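PDB 3DR2: exported gluconolactonase from Xanthomonas campestris pv. campestris, which probably hydrolyses glucono-lactone to gluconate in a secondary pathway of glucose metabolism, as a calcium-bound six-bladed beta-propeller of the SMP-30 family. Local coordinates for residues A[16-25]-A[269-277]; A[185-193]-A[201-209]. All coordinates share one frame; numbering follows the deposited sequence.

Contact 1: A[16-25]-A[269-277]; sequences ADCDPPRITH and LLGHIPTPG
Arg22 and His272 face each other as an antiparallel hydrogen-bonded pair. Arg22 N donates to His272 O at 2.8 Å. His272 N returns a bond to Arg22 O at 2.9 Å. These two bonds add the short strand 22-23 to the edge of strand 269-274, on the outside of a propeller blade. Strand 259-263 flanks 269-274 on its other side, where Leu270 and Gly271 together pair with Val262 in a classic beta bulge.

Close packing also occurs at Leu270 with His25, and at Pro274 with Asp19 and Pro21. Leu270 lies alongside His25, and the two side chains point the same way. The CD2 methyl of Leu270 sits over one face of the imidazole, 3.7 Å from the ring centroid, in a CH-pi contact offset toward the rim. His25 CG is anti to its own N (chi1 -159°), which lays the ring beside the leucine. His25 N donates to Leu270 O at 3.2 Å. His25 is also the N-cap of helix 26-32, whose Leu28 covers Leu270. Pro274 CB rests on Asp19 O at 3.3 Å, while its CD lies against Pro21 CA. Further along, Cys18 SG meets Pro276 CD at 3.6 Å. The carbonyl oxygens of Asp19 and Pro274 are two acceptors facing each other, and water 1 bridges them by supplying both protons.

The solvent side is looser. The long chain of Arg22 leaves the strand extended from CG to NE, and the guanidinium points off from 269-277. Asp17 and Asp19 are exposed. The chemistry is therefore mostly backbone pairing plus apolar carbon, with one cost: His25 ND1 is buried here without a polar partner in the model.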
loop_
_atom_site.group_PDB
_atom_site.type_symbol
_atom_site.label_atom_id
_atom_site.label_comp_id
_atom_site.label_asym_id
_atom_site.label_seq_id
_atom_site.Cartn_x
_atom_site.Cartn_y
_atom_site.Cartn_z
ATOM N N ALA A 16 22.988 -5.313 -1.252
ATOM C CA ALA A 16 22.256 -4.114 -1.640
ATOM C C ALA A 16 23.081 -3.282 -2.610
ATOM O O ALA A 16 24.306 -3.267 -2.537
ATOM C CB ALA A 16 21.914 -3.291 -0.406
ATOM N N ASP A 17 22.406 -2.592 -3.520
ATOM C CA ASP A 17 23.099 -1.762 -4.493
ATOM C C ASP A 17 23.271 -0.349 -3.942
ATOM O O ASP A 17 22.450 0.536 -4.188
ATOM C CB ASP A 17 22.325 -1.728 -5.812
ATOM C CG ASP A 17 23.123 -1.099 -6.939
ATOM O OD1 ASP A 17 22.652 -1.132 -8.095
ATOM O OD2 ASP A 17 24.220 -0.569 -6.668
ATOM N N CYS A 18 24.345 -0.152 -3.187
ATOM C CA CYS A 18 24.640 1.141 -2.593
ATOM C C CYS A 18 26.118 1.215 -2.228
ATOM O O CYS A 18 26.828 0.206 -2.256
ATOM C CB CYS A 18 23.772 1.359 -1.345
ATOM S SG CYS A 18 23.994 0.126 -0.031
ATOM N N ASP A 19 26.584 2.413 -1.893
ATOM C CA ASP A 19 27.982 2.589 -1.530
ATOM C C ASP A 19 28.264 1.996 -0.158
ATOM O O ASP A 19 27.374 1.927 0.699
ATOM C CB ASP A 19 28.351 4.078 -1.530
ATOM C CG ASP A 19 28.255 4.706 -2.908
ATOM O OD1 ASP A 19 28.793 4.114 -3.869
ATOM O OD2 ASP A 19 27.653 5.794 -3.034
ATOM N N PRO A 20 29.506 1.536 0.065
ATOM C CA PRO A 20 29.873 0.955 1.359
ATOM C C PRO A 20 29.934 2.058 2.414
ATOM O O PRO A 20 29.946 3.244 2.080
ATOM C CB PRO A 20 31.238 0.329 1.079
ATOM C CG PRO A 20 31.815 1.258 0.045
ATOM C CD PRO A 20 30.637 1.480 -0.880
ATOM N N PRO A 21 29.965 1.682 3.699
ATOM C CA PRO A 21 30.021 2.653 4.797
ATOM C C PRO A 21 31.166 3.664 4.734
ATOM O O PRO A 21 32.291 3.332 4.352
ATOM C CB PRO A 21 30.107 1.763 6.033
ATOM C CG PRO A 21 29.308 0.576 5.627
ATOM C CD PRO A 21 29.802 0.316 4.226
ATOM N N ARG A 22 30.849 4.901 5.112
ATOM C CA ARG A 22 31.804 6.010 5.147
ATOM C C ARG A 22 32.120 6.197 6.629
ATOM O O ARG A 22 31.353 6.837 7.359
ATOM C CB ARG A 22 31.148 7.273 4.584
ATOM C CG ARG A 22 32.001 8.531 4.633
ATOM C CD ARG A 22 31.106 9.763 4.557
ATOM N NE ARG A 22 31.853 11.015 4.466
ATOM C CZ ARG A 22 32.615 11.363 3.431
ATOM N NH1 ARG A 22 32.738 10.549 2.390
ATOM N NH2 ARG A 22 33.248 12.530 3.434
ATOM N N ILE A 23 33.246 5.645 7.069
ATOM C CA ILE A 23 33.622 5.709 8.480
ATOM C C ILE A 23 34.869 6.524 8.785
ATOM O O ILE A 23 35.965 6.194 8.336
ATOM C CB ILE A 23 33.853 4.298 9.037
ATOM C CG1 ILE A 23 32.679 3.392 8.659
ATOM C CG2 ILE A 23 34.010 4.353 10.543
ATOM C CD1 ILE A 23 32.944 1.928 8.932
ATOM N N THR A 24 34.703 7.577 9.574
ATOM C CA THR A 24 35.830 8.414 9.952
ATOM C C THR A 24 36.374 7.954 11.305
ATOM O O THR A 24 37.590 7.925 11.516
ATOM C CB THR A 24 35.413 9.894 10.034
ATOM O OG1 THR A 24 34.262 10.027 10.879
ATOM C CG2 THR A 24 35.089 10.428 8.639
ATOM N N HIS A 25 35.471 7.578 12.208
ATOM C CA HIS A 25 35.853 7.119 13.541
ATOM C C HIS A 25 36.538 5.754 13.490
ATOM O O HIS A 25 36.080 4.846 12.793
ATOM C CB HIS A 25 34.620 7.014 14.438
ATOM C CG HIS A 25 34.937 7.044 15.898
ATOM N ND1 HIS A 25 34.149 6.428 16.846
ATOM C CD2 HIS A 25 35.941 7.647 16.579
ATOM C CE1 HIS A 25 34.652 6.652 18.047
ATOM N NE2 HIS A 25 35.739 7.389 17.913
ATOM N N LEU A 269 29.175 12.729 15.405
ATOM C CA LEU A 269 28.935 11.834 14.277
ATOM C C LEU A 269 30.172 10.962 14.089
ATOM O O LEU A 269 31.287 11.472 13.949
ATOM C CB LEU A 269 28.662 12.646 13.006
ATOM C CG LEU A 269 28.214 11.906 11.735
ATOM C CD1 LEU A 269 29.339 11.040 11.192
ATOM C CD2 LEU A 269 26.984 11.068 12.048
ATOM N N LEU A 270 29.966 9.650 14.075
ATOM C CA LEU A 270 31.056 8.690 13.933
ATOM C C LEU A 270 31.196 8.124 12.524
ATOM O O LEU A 270 32.282 7.697 12.128
ATOM C CB LEU A 270 30.859 7.542 14.929
ATOM C CG LEU A 270 30.691 7.966 16.392
ATOM C CD1 LEU A 270 30.556 6.740 17.289
ATOM C CD2 LEU A 270 31.887 8.807 16.811
ATOM N N GLY A 271 30.104 8.115 11.769
ATOM C CA GLY A 271 30.160 7.586 10.421
ATOM C C GLY A 271 28.778 7.447 9.818
ATOM O O GLY A 271 27.776 7.696 10.484
ATOM N N HIS A 272 28.731 7.021 8.563
ATOM C CA HIS A 272 27.471 6.871 7.849
ATOM C C HIS A 272 27.410 5.547 7.090
ATOM O O HIS A 272 28.399 5.112 6.490
ATOM C CB HIS A 272 27.319 8.060 6.892
ATOM C CG HIS A 272 26.067 8.043 6.076
ATOM N ND1 HIS A 272 26.028 7.565 4.785
ATOM C CD2 HIS A 272 24.814 8.479 6.355
ATOM C CE1 HIS A 272 24.806 7.708 4.301
ATOM N NE2 HIS A 272 24.050 8.261 5.234
ATOM N N ILE A 273 26.245 4.904 7.137
ATOM C CA ILE A 273 26.026 3.637 6.444
ATOM C C ILE A 273 25.014 3.886 5.330
ATOM O O ILE A 273 23.804 3.934 5.570
ATOM C CB ILE A 273 25.473 2.556 7.408
ATOM C CG1 ILE A 273 26.514 2.249 8.486
ATOM C CG2 ILE A 273 25.114 1.288 6.627
ATOM C CD1 ILE A 273 26.008 1.386 9.626
ATOM N N PRO A 274 25.496 4.067 4.091
ATOM C CA PRO A 274 24.584 4.315 2.973
ATOM C C PRO A 274 23.579 3.196 2.756
ATOM O O PRO A 274 23.877 2.024 2.983
ATOM C CB PRO A 274 25.530 4.460 1.781
ATOM C CG PRO A 274 26.777 4.998 2.401
ATOM C CD PRO A 274 26.898 4.161 3.649
ATOM N N THR A 275 22.382 3.576 2.323
ATOM C CA THR A 275 21.324 2.624 2.017
ATOM C C THR A 275 20.774 3.051 0.655
ATOM O O THR A 275 20.730 4.242 0.347
ATOM C CB THR A 275 20.209 2.655 3.070
ATOM O OG1 THR A 275 19.200 1.709 2.711
ATOM C CG2 THR A 275 19.595 4.026 3.155
ATOM N N PRO A 276 20.347 2.087 -0.178
ATOM C CA PRO A 276 19.814 2.393 -1.514
ATOM C C PRO A 276 18.638 3.363 -1.635
ATOM O O PRO A 276 18.430 3.952 -2.693
ATOM C CB PRO A 276 19.518 1.007 -2.105
ATOM C CG PRO A 276 19.403 0.107 -0.917
ATOM C CD PRO A 276 20.419 0.635 0.052
ATOM N N GLY A 277 17.878 3.531 -0.559
ATOM C CA GLY A 277 16.753 4.451 -0.573
ATOM C C GLY A 277 16.639 5.082 0.801
ATOM O O GLY A 277 17.427 4.771 1.684
HETATM O O HOH W 1 26.295 1.001 2.864
HETATM O O HOH W 2 34.380 10.763 13.383
#

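Contact 2: A[185-193]-A[201-209]. With CA (calcium ion), chain D.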
loop_
_atom_site.group_PDB
_atom_site.type_symbol
_atom_site.label_atom_id
_atom_site.label_comp_id
_atom_site.label_asym_id
_atom_site.label_seq_id
_atom_site.Cartn_x
_atom_site.Cartn_y
_atom_site.Cartn_z
ATOM N N ALA A 185 5.882 14.756 27.844
ATOM C CA ALA A 185 6.444 15.927 27.185
ATOM C C ALA A 185 5.710 16.196 25.891
ATOM O O ALA A 185 5.179 15.278 25.269
ATOM C CB ALA A 185 7.920 15.710 26.903
ATOM N N ASP A 186 5.667 17.462 25.489
ATOM C CA ASP A 186 5.016 17.821 24.243
ATOM C C ASP A 186 6.113 18.254 23.282
ATOM O O ASP A 186 7.039 18.969 23.669
ATOM C CB ASP A 186 4.013 18.961 24.446
ATOM C CG ASP A 186 2.957 18.638 25.488
ATOM O OD1 ASP A 186 2.575 17.454 25.625
ATOM O OD2 ASP A 186 2.490 19.580 26.163
ATOM N N LEU A 187 6.019 17.803 22.038
ATOM C CA LEU A 187 7.015 18.139 21.030
ATOM C C LEU A 187 6.330 18.480 19.710
ATOM O O LEU A 187 5.105 18.554 19.635
ATOM C CB LEU A 187 7.978 16.957 20.834
ATOM C CG LEU A 187 8.660 16.365 22.078
ATOM C CD1 LEU A 187 7.708 15.401 22.779
ATOM C CD2 LEU A 187 9.922 15.625 21.671
ATOM N N ASP A 188 7.129 18.697 18.671
ATOM C CA ASP A 188 6.594 19.016 17.354
ATOM C C ASP A 188 6.806 17.785 16.485
ATOM O O ASP A 188 7.916 17.547 16.010
ATOM C CB ASP A 188 7.346 20.204 16.747
ATOM C CG ASP A 188 6.634 20.796 15.544
ATOM O OD1 ASP A 188 5.744 20.128 14.971
ATOM O OD2 ASP A 188 6.970 21.936 15.161
ATOM N N HIS A 189 5.751 17.000 16.293
ATOM C CA HIS A 189 5.835 15.782 15.492
ATOM C C HIS A 189 6.891 14.816 16.025
ATOM O O HIS A 189 7.813 14.416 15.299
ATOM C CB HIS A 189 6.136 16.134 14.035
ATOM C CG HIS A 189 5.001 16.814 13.337
ATOM N ND1 HIS A 189 4.082 16.134 12.568
ATOM C CD2 HIS A 189 4.611 18.111 13.328
ATOM C CE1 HIS A 189 3.177 16.981 12.114
ATOM N NE2 HIS A 189 3.474 18.188 12.560
ATOM N N PRO A 190 6.776 14.432 17.310
ATOM C CA PRO A 190 7.733 13.501 17.911
ATOM C C PRO A 190 7.657 12.248 17.059
ATOM O O PRO A 190 6.573 11.860 16.632
ATOM C CB PRO A 190 7.184 13.307 19.322
ATOM C CG PRO A 190 5.706 13.492 19.138
ATOM C CD PRO A 190 5.661 14.705 18.232
ATOM N N ASN A 191 8.796 11.621 16.797
ATOM C CA ASN A 191 8.794 10.458 15.925
ATOM C C ASN A 191 9.456 9.233 16.546
ATOM O O ASN A 191 8.786 8.399 17.157
ATOM C CB ASN A 191 9.483 10.832 14.612
ATOM C CG ASN A 191 9.038 9.966 13.462
ATOM O OD1 ASN A 191 8.784 8.783 13.645
ATOM N ND2 ASN A 191 8.950 10.544 12.267
ATOM N N GLY A 192 10.769 9.113 16.385
ATOM C CA GLY A 192 11.459 7.978 16.963
ATOM C C GLY A 192 11.843 8.248 18.402
ATOM O O GLY A 192 11.793 9.388 18.860
ATOM N N LEU A 193 12.212 7.200 19.127
ATOM C CA LEU A 193 12.634 7.361 20.511
ATOM C C LEU A 193 13.431 6.147 20.938
ATOM O O LEU A 193 13.287 5.067 20.356
ATOM C CB LEU A 193 11.432 7.542 21.448
ATOM C CG LEU A 193 10.588 6.314 21.810
ATOM C CD1 LEU A 193 9.659 6.656 22.973
ATOM C CD2 LEU A 193 9.794 5.853 20.602
ATOM N N THR A 201 18.934 8.954 30.037
ATOM C CA THR A 201 18.642 9.886 28.958
ATOM C C THR A 201 17.653 9.260 27.982
ATOM O O THR A 201 17.779 8.095 27.629
ATOM C CB THR A 201 19.928 10.264 28.180
ATOM O OG1 THR A 201 20.858 10.900 29.066
ATOM C CG2 THR A 201 19.606 11.213 27.024
ATOM N N LEU A 202 16.655 10.034 27.574
ATOM C CA LEU A 202 15.669 9.558 26.609
ATOM C C LEU A 202 15.855 10.412 25.366
ATOM O O LEU A 202 15.821 11.645 25.443
ATOM C CB LEU A 202 14.242 9.754 27.134
ATOM C CG LEU A 202 13.097 8.927 26.520
ATOM C CD1 LEU A 202 11.840 9.776 26.462
ATOM C CD2 LEU A 202 13.454 8.430 25.137
ATOM N N TYR A 203 16.064 9.761 24.224
ATOM C CA TYR A 203 16.236 10.472 22.964
ATOM C C TYR A 203 14.920 10.385 22.203
ATOM O O TYR A 203 14.300 9.324 22.153
ATOM C CB TYR A 203 17.340 9.828 22.125
ATOM C CG TYR A 203 18.679 9.714 22.815
ATOM C CD1 TYR A 203 19.074 8.525 23.419
ATOM C CD2 TYR A 203 19.566 10.793 22.840
ATOM C CE1 TYR A 203 20.314 8.406 24.027
ATOM C CE2 TYR A 203 20.810 10.685 23.447
ATOM C CZ TYR A 203 21.179 9.482 24.037
ATOM O OH TYR A 203 22.419 9.354 24.622
ATOM N N VAL A 204 14.497 11.500 21.618
ATOM C CA VAL A 204 13.250 11.552 20.858
ATOM C C VAL A 204 13.467 12.458 19.659
ATOM O O VAL A 204 13.921 13.586 19.815
ATOM C CB VAL A 204 12.099 12.160 21.693
ATOM C CG1 VAL A 204 10.804 12.127 20.899
ATOM C CG2 VAL A 204 11.939 11.409 23.006
ATOM N N SER A 205 13.152 11.983 18.461
ATOM C CA SER A 205 13.337 12.845 17.303
ATOM C C SER A 205 12.050 13.615 17.030
ATOM O O SER A 205 10.961 13.186 17.412
ATOM C CB SER A 205 13.740 12.037 16.061
ATOM O OG SER A 205 12.695 11.192 15.613
ATOM N N GLN A 206 12.193 14.771 16.393
ATOM C CA GLN A 206 11.058 15.613 16.041
ATOM C C GLN A 206 11.216 15.837 14.545
ATOM O O GLN A 206 12.246 16.340 14.099
ATOM C CB GLN A 206 11.125 16.953 16.791
ATOM C CG GLN A 206 11.102 16.837 18.307
ATOM C CD GLN A 206 11.043 18.194 18.995
ATOM O OE1 GLN A 206 10.088 18.952 18.815
ATOM N NE2 GLN A 206 12.069 18.510 19.778
ATOM N N THR A 207 10.208 15.459 13.768
ATOM C CA THR A 207 10.302 15.591 12.319
ATOM C C THR A 207 9.132 16.309 11.666
ATOM O O THR A 207 8.385 15.720 10.887
ATOM C CB THR A 207 10.448 14.201 11.667
ATOM O OG1 THR A 207 9.245 13.451 11.867
ATOM C CG2 THR A 207 11.607 13.448 12.293
ATOM N N PRO A 208 8.964 17.601 11.971
ATOM C CA PRO A 208 7.872 18.384 11.394
ATOM C C PRO A 208 8.078 18.678 9.911
ATOM O O PRO A 208 9.135 18.386 9.348
ATOM C CB PRO A 208 7.887 19.656 12.236
ATOM C CG PRO A 208 9.346 19.839 12.511
ATOM C CD PRO A 208 9.777 18.425 12.881
ATOM N N GLU A 209 7.048 19.271 9.312
ATOM C CA GLU A 209 7.014 19.667 7.906
ATOM C C GLU A 209 8.388 20.023 7.353
ATOM O O GLU A 209 8.501 20.730 6.346
ATOM C CB GLU A 209 6.077 20.866 7.749
ATOM C CG GLU A 209 6.512 22.091 8.562
ATOM C CD GLU A 209 5.571 23.275 8.409
ATOM O OE1 GLU A 209 5.926 24.382 8.877
ATOM O OE2 GLU A 209 4.479 23.100 7.822
HETATM CA CA CA D . 8.591 6.616 12.690
HETATM O O HOH W 3 10.216 6.276 14.418
HETATM O O HOH W 4 6.923 7.070 10.825
HETATM O O HOH W 5 7.738 4.517 13.508
HETATM O O HOH W 6 10.360 5.096 11.939
#
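Asn191 and Thr207 cross obliquely, and the asparagine amide works in two directions. Its OD1 binds the calcium ion at 2.4 Å. Its ND2 donates to Thr207 OG1 at 2.9 Å, with the hydroxyl oxygen in the amide plane. Asn191 CG is anti to the backbone N (chi1 -155°), which carries the amide to the metal. Glu48, Asn134, Asp242 and four waters complete the site.

Beside it, Ser205 OG accepts from Gly192 N at 2.9 Å and also bonds to Pro241 O. The backbones pair through Asn191 N to Ser205 O at 2.7 Å and Ser205 N to Gly192 O. A beta bulge shifts the register by one between Pro190 and Leu193. Segment 185-193 passes from the last strand of one blade into the first hairpin of the next.

Gln206 runs across Leu187 at about a right angle. Its OE1 takes the N-H of Asp188 at 3.0 Å, while NE2 bonds to Thr218. Leu187, from the preceding sheet, packs its CD2 on Val204 CG1 (3.7 Å), on the face that also carries Pro190 and Leu193. Pro208 crosses Asp188 at a similar right angle, its CB 3.5 Å from OD1, and the other carboxylate oxygen bonds to Gly213 N.

Thr207 is thus a second-shell residue: its bond to ND2 is consistent with holding the amide's rotation so that OD1 faces the calcium.

Contact 1 lies in the sheet that contains strand 269-274; contact 2 lies at the join of two others. Their centres are 24 Å apart and their nearest atoms about 11 Å apart, so they do not touch. Contact 2 lies nearer the middle, its centre about 12 Å from the centre of the chain. The calcium bound by Asn191 probably marks the catalytic site, as in SMP-30 relatives. Contact 1 has its centre about 19 Å from the centre of the chain. The sequence of contact 2 falls between the two segments of contact 1. Contact 2 supplies a calcium ligand; contact 1 closes the outer edge of its blade with residues from near the N-terminus.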